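PDB 3V3T: cell division GTPase FtsZ, diverged, which belongs to the tubulin/FtsZ family, pairing a GTPase domain with a C-terminal domain like that of TubZ. Local coordinates for residues A[220-229]-A[254-265]; A[238-249]-A[282-293]. The protein carries 1 engineered substitution. All blocks are in the same frame, centred on the assembly; numbering follows the deposited sequence.

In the fold
Both contacts belong to the C-terminal domain of this tubulin/FtsZ-family chain, and their centres lie about 17 Å apart. Contact 1 packs helix 224-233 against helix 258-265; contact 2 pairs strand 247-252 with strand 281-287 and then follows the two segments away from the sheet. Their segments alternate along the sequence, and strand 247-252 is followed, after a short loop, by helix 258-265. That helix lies between the two: Ile264 packs on helix 224-233, Val265 CG1 also touches Ala284 CB on the sheet at 3.9 Å, and Val265 O lies 2.6 Å from Tyr240 OH, probably hydrogen-bonded. Contact 2 lies nearer the chain's centre, about 13 Å from it against about 24 Å.

Contact 1 of 2, residues A[220-229]-A[254-265]; sequences DKEDIQVALA and RVVDVEAIKSIV
Apolar packing carries most of this contact, with Ile224 and Leu228, one turn apart, directed at the helix of residues 258-265. The CD1 methyl of Ile224 does most of the touching: it lies 3.6 Å from Ile261 CG1 and 3.7 Å from Val256 CB, while the CG2 branch of the same residue rests on Ala260 CB. With CG1 anti to the backbone N (chi1 -173°) and the chain extended beyond it, the Ile224 side chain crosses those of Val256 and Ile261 at about a right angle and brings CD1 to both. Leu228 CD1 reaches the same flank of Ile261, beside Ile224 CD1, 3.6 Å from Ile261 CG1 and close to CG2, and Leu228 CB abuts Ile264 CG2. Ile264 also lays CG1 and CD1 along the Gln225 backbone, with Ile264 CG1 3.8 Å from Gln225 O.

The helices 224-229 and 258-265 run roughly parallel, at 34° with axes 9.2 Å apart, as neighbouring helices of the C-terminal domain. The small Ala260 lies opposite Gln225, where their CA atoms are 6.2 Å apart, and Gln225 CG passes over its methyl. Ile261 and Val265 also reach Ile250 and Met248 of strand 247-252, so this helix packs between its neighbour and the sheet.

Polar interactions lie at the margins. Asp223 N-caps the first helix, its OD2 accepting from Val226 N at 3.1 Å; Asp257 caps the second through a weak bond from Glu259 N. In one of its two conformers, Asp220 OD2 makes a long, doubtful salt bridge, 3.8 Å to Arg254 NH2.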
# COMPACT_ATOMS: atom_id res chain seq x y z
N ASP A 220 7.99 -14.50 17.94
CA ASP A 220 7.30 -15.42 18.84
C ASP A 220 8.01 -15.48 20.18
O ASP A 220 7.45 -15.98 21.16
CB ASP A 220 7.22 -16.82 18.22
CG ASP A 220 8.60 -17.43 17.99
OD1 ASP A 220 9.51 -16.70 17.53
OD2 ASP A 220 8.78 -18.63 18.27
N LYS A 221 9.23 -14.97 20.23
CA LYS A 221 10.09 -15.11 21.40
C LYS A 221 9.80 -14.18 22.58
O LYS A 221 9.19 -14.59 23.57
CB LYS A 221 11.57 -14.97 21.00
CG LYS A 221 12.05 -16.05 20.05
CD LYS A 221 13.55 -15.94 19.82
CE LYS A 221 14.11 -17.23 19.23
NZ LYS A 221 15.59 -17.32 19.41
N GLU A 222 10.25 -12.93 22.48
CA GLU A 222 10.25 -12.01 23.63
C GLU A 222 8.86 -11.57 24.09
O GLU A 222 7.85 -11.97 23.53
CB GLU A 222 11.15 -10.80 23.36
CG GLU A 222 11.07 -10.25 21.95
CD GLU A 222 12.10 -9.17 21.66
OE1 GLU A 222 12.60 -8.54 22.62
OE2 GLU A 222 12.42 -8.96 20.47
N ASP A 223 8.84 -10.77 25.15
CA ASP A 223 7.60 -10.18 25.64
C ASP A 223 6.82 -9.58 24.46
O ASP A 223 7.38 -8.93 23.58
CB ASP A 223 7.93 -9.11 26.68
CG ASP A 223 6.72 -8.33 27.12
OD1 ASP A 223 6.20 -8.62 28.21
OD2 ASP A 223 6.28 -7.41 26.39
N ILE A 224 5.51 -9.81 24.44
CA ILE A 224 4.72 -9.43 23.28
C ILE A 224 4.67 -7.91 23.07
O ILE A 224 4.69 -7.45 21.93
CB ILE A 224 3.31 -10.05 23.31
CG1 ILE A 224 2.58 -9.77 21.99
CG2 ILE A 224 2.50 -9.52 24.48
CD1 ILE A 224 1.30 -10.54 21.87
N GLN A 225 4.64 -7.14 24.15
CA GLN A 225 4.70 -5.68 24.02
C GLN A 225 6.05 -5.22 23.45
O GLN A 225 6.10 -4.31 22.61
CB GLN A 225 4.43 -4.99 25.36
CG GLN A 225 3.00 -5.13 25.87
CD GLN A 225 2.75 -4.33 27.15
OE1 GLN A 225 2.77 -3.10 27.14
NE2 GLN A 225 2.52 -5.04 28.25
N VAL A 226 7.13 -5.85 23.89
CA VAL A 226 8.46 -5.51 23.39
C VAL A 226 8.62 -5.90 21.92
O VAL A 226 9.15 -5.13 21.12
CB VAL A 226 9.60 -6.18 24.24
CG1 VAL A 226 10.97 -5.84 23.68
CG2 VAL A 226 9.48 -5.75 25.69
N ALA A 227 8.15 -7.08 21.56
CA ALA A 227 8.26 -7.55 20.18
C ALA A 227 7.49 -6.65 19.21
O ALA A 227 7.94 -6.40 18.10
CB ALA A 227 7.77 -8.98 20.06
N LEU A 228 6.33 -6.16 19.63
CA LEU A 228 5.51 -5.33 18.74
C LEU A 228 6.09 -3.93 18.63
O LEU A 228 6.00 -3.27 17.59
CB LEU A 228 4.06 -5.28 19.23
CG LEU A 228 3.27 -6.48 18.69
CD1 LEU A 228 1.93 -6.62 19.37
CD2 LEU A 228 3.11 -6.33 17.19
N ALA A 229 6.71 -3.48 19.72
CA ALA A 229 7.37 -2.19 19.72
C ALA A 229 8.54 -2.19 18.73
O ALA A 229 8.71 -1.25 17.96
CB ALA A 229 7.83 -1.83 21.12
N ARG A 254 0.63 -18.88 18.89
CA ARG A 254 0.15 -19.32 20.20
C ARG A 254 -0.97 -18.41 20.69
O ARG A 254 -1.29 -17.41 20.05
CB ARG A 254 1.28 -19.31 21.23
CG ARG A 254 2.68 -19.45 20.65
CD ARG A 254 3.72 -19.56 21.76
NE ARG A 254 5.08 -19.67 21.24
CZ ARG A 254 6.10 -20.19 21.92
NH1 ARG A 254 5.91 -20.65 23.15
NH2 ARG A 254 7.31 -20.25 21.37
N VAL A 255 -1.56 -18.75 21.83
CA VAL A 255 -2.47 -17.86 22.52
C VAL A 255 -1.69 -16.62 22.91
O VAL A 255 -0.56 -16.73 23.39
CB VAL A 255 -3.02 -18.50 23.81
CG1 VAL A 255 -3.63 -17.44 24.73
CG2 VAL A 255 -4.02 -19.59 23.49
N VAL A 256 -2.26 -15.44 22.68
CA VAL A 256 -1.62 -14.20 23.08
C VAL A 256 -2.57 -13.31 23.85
O VAL A 256 -3.78 -13.54 23.85
CB VAL A 256 -1.05 -13.43 21.88
CG1 VAL A 256 -0.05 -14.29 21.12
CG2 VAL A 256 -2.18 -12.97 20.96
N ASP A 257 -2.02 -12.30 24.51
CA ASP A 257 -2.82 -11.33 25.23
C ASP A 257 -3.22 -10.22 24.27
O ASP A 257 -2.42 -9.34 23.95
CB ASP A 257 -2.00 -10.76 26.39
CG ASP A 257 -2.70 -9.62 27.10
OD1 ASP A 257 -3.92 -9.44 26.87
OD2 ASP A 257 -2.05 -8.92 27.90
N VAL A 258 -4.46 -10.27 23.81
CA VAL A 258 -4.93 -9.32 22.80
C VAL A 258 -4.99 -7.89 23.33
O VAL A 258 -4.85 -6.94 22.56
CB VAL A 258 -6.30 -9.74 22.26
CG1 VAL A 258 -7.04 -8.54 21.72
CG2 VAL A 258 -6.13 -10.80 21.19
N GLU A 259 -5.17 -7.73 24.63
CA GLU A 259 -5.20 -6.39 25.21
C GLU A 259 -3.82 -5.72 25.18
O GLU A 259 -3.72 -4.50 25.09
CB GLU A 259 -5.76 -6.40 26.64
CG GLU A 259 -6.48 -5.11 27.00
CD GLU A 259 -7.68 -4.84 26.09
OE1 GLU A 259 -8.29 -5.81 25.58
OE2 GLU A 259 -8.01 -3.65 25.88
N ALA A 260 -2.76 -6.52 25.25
CA ALA A 260 -1.41 -5.98 25.19
C ALA A 260 -1.03 -5.56 23.76
O ALA A 260 -0.24 -4.65 23.57
CB ALA A 260 -0.40 -6.99 25.74
N ILE A 261 -1.59 -6.24 22.76
CA ILE A 261 -1.33 -5.88 21.38
C ILE A 261 -1.99 -4.55 21.08
O ILE A 261 -1.38 -3.68 20.46
CB ILE A 261 -1.86 -6.94 20.39
CG1 ILE A 261 -1.09 -8.25 20.54
CG2 ILE A 261 -1.81 -6.42 18.94
CD1 ILE A 261 -1.61 -9.37 19.67
N LYS A 262 -3.23 -4.40 21.50
CA LYS A 262 -3.97 -3.16 21.32
C LYS A 262 -3.24 -2.03 22.04
O LYS A 262 -3.23 -0.88 21.59
CB LYS A 262 -5.39 -3.31 21.87
CG LYS A 262 -6.26 -4.30 21.10
CD LYS A 262 -7.59 -4.53 21.79
CE LYS A 262 -8.44 -5.52 21.01
NZ LYS A 262 -9.71 -5.90 21.71
N SER A 263 -2.60 -2.38 23.14
CA SER A 263 -1.87 -1.40 23.93
C SER A 263 -0.74 -0.78 23.11
O SER A 263 -0.46 0.42 23.21
CB SER A 263 -1.33 -2.05 25.20
OG SER A 263 -0.50 -1.15 25.92
N ILE A 264 -0.08 -1.59 22.30
CA ILE A 264 1.04 -1.09 21.53
C ILE A 264 0.62 -0.59 20.15
O ILE A 264 1.15 0.40 19.65
CB ILE A 264 2.14 -2.15 21.37
CG1 ILE A 264 2.66 -2.59 22.74
CG2 ILE A 264 3.29 -1.60 20.56
CD1 ILE A 264 3.52 -1.55 23.39
N VAL A 265 -0.34 -1.26 19.53
CA VAL A 265 -0.64 -1.00 18.13
C VAL A 265 -1.72 0.05 17.90
O VAL A 265 -1.68 0.79 16.93
CB VAL A 265 -1.03 -2.28 17.38
CG1 VAL A 265 -1.41 -1.96 15.93
CG2 VAL A 265 0.14 -3.25 17.39

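Contact 2 of 2, residues A[238-249]-A[282-293]; sequences AEYTTNTCEFMG and VVATGIEPQKTT
A classic beta bulge opens the antiparallel pairing of strands 247-249 and 282-285 in the C-terminal domain: Glu246 and Phe247 both face Thr285. Thr285 O takes a nearly axial bond from Glu246 N (2.7 Å) and a weak one from Phe247 N. Across the pair, Phe247 O accepts from two donors of one residue, Thr285 N and Thr285 OG1, the latter at 2.8 Å. The hydroxyl comes in tilted from the carbonyl plane, placed there by a chi1 of 66° that sets it between the backbone N and the carbonyl carbon. Farther in, Gly249 and Val283 form a regular hydrogen-bonded pair, and Met248 CG leans on Val282 CG1.

At Gly286 the chain turns a corner, and Ile287 packs against Cys245 and Tyr240. Its CG1 meets Cys245 CB, its CG2 touches Tyr240 CB, and its CD1 stands over the centre of one face of the Tyr240 ring in a CH-pi contact, 3.9 Å from the centroid. The Tyr240 hydroxyl is used by helix 258-265. Two waters bridge the loops here, one joining Thr242 OG1 to Glu288 O and the other gathering Thr242 OG1, Thr244 O and Glu288 N.

At the start of helix 291-306, the bent Gln290 side chain joins strand 211-217, through OE1 to Ser212 OG, to the 238-249 segment, through NE2, which donates to Ala238 O at 3.1 Å. Glu239 O is gripped twice, by a donated bond from a water that also accepts from Thr293 N, and by Thr293 OG1 at 2.6 Å.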
# COMPACT_ATOMS: atom_id res chain seq x y z
N ALA A 238 4.83 3.97 6.86
CA ALA A 238 5.02 5.30 7.40
C ALA A 238 4.50 5.37 8.83
O ALA A 238 3.40 4.90 9.14
CB ALA A 238 4.31 6.31 6.54
N GLU A 239 5.27 5.99 9.71
CA GLU A 239 4.89 6.09 11.10
C GLU A 239 3.54 6.80 11.32
O GLU A 239 3.28 7.86 10.75
CB GLU A 239 5.98 6.82 11.88
CG GLU A 239 5.62 7.07 13.33
CD GLU A 239 6.74 7.76 14.09
OE1 GLU A 239 7.70 8.21 13.43
OE2 GLU A 239 6.66 7.84 15.33
N TYR A 240 2.72 6.25 12.21
CA TYR A 240 1.47 6.91 12.60
C TYR A 240 1.50 7.31 14.07
O TYR A 240 2.08 6.60 14.89
CB TYR A 240 0.25 6.02 12.29
CG TYR A 240 0.21 4.69 13.00
CD1 TYR A 240 -0.44 4.55 14.23
CD2 TYR A 240 0.79 3.55 12.44
CE1 TYR A 240 -0.51 3.33 14.88
CE2 TYR A 240 0.73 2.32 13.08
CZ TYR A 240 0.08 2.21 14.30
OH TYR A 240 0.01 0.99 14.94
N THR A 241 0.88 8.44 14.39
CA THR A 241 0.96 9.00 15.74
C THR A 241 -0.32 8.84 16.54
O THR A 241 -0.34 9.14 17.74
CB THR A 241 1.37 10.49 15.72
OG1 THR A 241 0.64 11.17 14.68
CG2 THR A 241 2.87 10.65 15.47
N THR A 242 -1.39 8.39 15.89
CA THR A 242 -2.64 8.18 16.60
C THR A 242 -2.63 6.84 17.33
O THR A 242 -1.69 6.06 17.18
CB THR A 242 -3.85 8.24 15.65
OG1 THR A 242 -3.63 7.34 14.55
CG2 THR A 242 -4.03 9.63 15.11
N ASN A 243 -3.67 6.58 18.11
CA ASN A 243 -3.77 5.38 18.93
C ASN A 243 -5.04 4.56 18.73
O ASN A 243 -5.37 3.69 19.55
CB ASN A 243 -3.63 5.73 20.41
CG ASN A 243 -2.21 5.58 20.91
OD1 ASN A 243 -1.86 4.58 21.54
ND2 ASN A 243 -1.37 6.58 20.62
N THR A 244 -5.77 4.84 17.66
CA THR A 244 -6.98 4.08 17.37
C THR A 244 -6.94 3.55 15.96
O THR A 244 -6.37 4.18 15.06
CB THR A 244 -8.24 4.94 17.51
OG1 THR A 244 -8.23 5.97 16.52
CG2 THR A 244 -8.31 5.57 18.89
N CYS A 245 -7.53 2.39 15.76
CA CYS A 245 -7.82 1.92 14.41
C CYS A 245 -9.26 1.44 14.37
O CYS A 245 -9.97 1.50 15.36
CB CYS A 245 -6.86 0.82 13.97
SG CYS A 245 -6.86 -0.62 15.00
N GLU A 246 -9.68 0.96 13.21
CA GLU A 246 -11.07 0.57 13.04
C GLU A 246 -11.23 -0.94 13.24
O GLU A 246 -11.81 -1.38 14.22
CB GLU A 246 -11.56 1.04 11.66
CG GLU A 246 -12.89 1.78 11.67
CD GLU A 246 -12.92 2.97 12.63
OE1 GLU A 246 -11.88 3.63 12.82
OE2 GLU A 246 -13.99 3.23 13.20
N PHE A 247 -10.72 -1.73 12.30
CA PHE A 247 -10.72 -3.18 12.45
C PHE A 247 -9.28 -3.66 12.59
O PHE A 247 -8.39 -3.19 11.89
CB PHE A 247 -11.34 -3.88 11.24
CG PHE A 247 -12.78 -3.56 11.01
CD1 PHE A 247 -13.55 -2.99 12.01
CD2 PHE A 247 -13.37 -3.83 9.79
CE1 PHE A 247 -14.89 -2.71 11.79
CE2 PHE A 247 -14.70 -3.55 9.57
CZ PHE A 247 -15.46 -2.99 10.57
N MET A 248 -9.07 -4.60 13.52
CA MET A 248 -7.76 -5.20 13.70
C MET A 248 -7.83 -6.70 13.46
O MET A 248 -8.76 -7.37 13.90
CB MET A 248 -7.24 -4.91 15.10
CG MET A 248 -5.89 -5.50 15.39
SD MET A 248 -5.31 -5.05 17.05
CE MET A 248 -4.97 -3.32 16.83
N GLY A 249 -6.86 -7.23 12.72
CA GLY A 249 -6.77 -8.66 12.50
C GLY A 249 -5.54 -9.22 13.19
O GLY A 249 -4.45 -8.67 13.08
N VAL A 282 -0.19 -8.89 12.90
CA VAL A 282 -1.26 -7.97 13.23
C VAL A 282 -1.52 -7.07 12.03
O VAL A 282 -0.60 -6.47 11.46
CB VAL A 282 -0.88 -7.05 14.42
CG1 VAL A 282 -2.04 -6.12 14.78
CG2 VAL A 282 -0.43 -7.87 15.62
N VAL A 283 -2.79 -6.97 11.65
CA VAL A 283 -3.19 -6.03 10.62
C VAL A 283 -4.11 -5.00 11.25
O VAL A 283 -5.16 -5.36 11.78
CB VAL A 283 -3.95 -6.75 9.50
CG1 VAL A 283 -4.33 -5.75 8.40
CG2 VAL A 283 -3.10 -7.88 8.94
N ALA A 284 -3.70 -3.74 11.20
CA ALA A 284 -4.49 -2.64 11.74
C ALA A 284 -5.01 -1.78 10.59
O ALA A 284 -4.22 -1.28 9.79
CB ALA A 284 -3.65 -1.81 12.70
N THR A 285 -6.32 -1.60 10.52
CA THR A 285 -6.93 -0.87 9.41
C THR A 285 -7.76 0.30 9.92
O THR A 285 -8.24 0.28 11.04
CB THR A 285 -7.84 -1.80 8.57
OG1 THR A 285 -8.96 -2.21 9.37
CG2 THR A 285 -7.07 -3.04 8.12
N GLY A 286 -7.95 1.31 9.08
CA GLY A 286 -8.74 2.47 9.47
C GLY A 286 -7.97 3.47 10.30
O GLY A 286 -8.56 4.30 10.98
N ILE A 287 -6.64 3.39 10.26
CA ILE A 287 -5.80 4.33 10.98
C ILE A 287 -5.85 5.69 10.30
O ILE A 287 -5.81 5.77 9.07
CB ILE A 287 -4.33 3.85 11.01
CG1 ILE A 287 -4.20 2.58 11.85
CG2 ILE A 287 -3.42 4.93 11.55
CD1 ILE A 287 -2.85 1.87 11.69
N GLU A 288 -5.92 6.76 11.08
CA GLU A 288 -5.86 8.08 10.45
C GLU A 288 -4.63 8.14 9.55
O GLU A 288 -3.54 7.76 9.96
CB GLU A 288 -5.80 9.19 11.50
CG GLU A 288 -6.61 10.41 11.11
CD GLU A 288 -8.07 10.08 10.91
OE1 GLU A 288 -8.63 9.30 11.71
OE2 GLU A 288 -8.67 10.59 9.94
N PRO A 289 -4.80 8.61 8.30
CA PRO A 289 -3.70 8.76 7.34
C PRO A 289 -2.52 9.58 7.90
O PRO A 289 -2.73 10.61 8.54
CB PRO A 289 -4.36 9.48 6.16
CG PRO A 289 -5.82 9.08 6.28
CD PRO A 289 -6.10 9.00 7.74
N GLN A 290 -1.30 9.12 7.63
CA GLN A 290 -0.10 9.62 8.31
C GLN A 290 0.37 11.00 7.83
O GLN A 290 1.48 11.16 7.30
CB GLN A 290 1.04 8.59 8.21
CG GLN A 290 0.66 7.17 8.75
CD GLN A 290 0.16 6.23 7.66
OE1 GLN A 290 -0.72 6.59 6.88
NE2 GLN A 290 0.74 5.02 7.58
N LYS A 291 -0.48 12.00 8.03
CA LYS A 291 -0.20 13.38 7.62
C LYS A 291 1.12 13.93 8.18
O LYS A 291 1.91 14.53 7.45
CB LYS A 291 -1.38 14.29 7.98
CG LYS A 291 -2.52 14.25 6.95
CD LYS A 291 -3.91 14.15 7.58
CE LYS A 291 -5.00 14.04 6.52
NZ LYS A 291 -5.04 15.26 5.65
N THR A 292 1.34 13.73 9.47
CA THR A 292 2.57 14.19 10.12
C THR A 292 3.83 13.65 9.45
O THR A 292 4.74 14.41 9.15
CB THR A 292 2.58 13.79 11.62
OG1 THR A 292 1.34 14.15 12.21
CG2 THR A 292 3.71 14.49 12.37
N THR A 293 3.90 12.34 9.22
CA THR A 293 5.07 11.77 8.59
C THR A 293 5.26 12.35 7.20
O THR A 293 6.38 12.63 6.79
CB THR A 293 4.97 10.26 8.45
OG1 THR A 293 4.78 9.69 9.73
CG2 THR A 293 6.26 9.70 7.82
O HOH W 1 2.15 10.26 10.81
O HOH W 2 -2.21 8.55 12.23
O HOH W 3 -5.94 6.59 13.99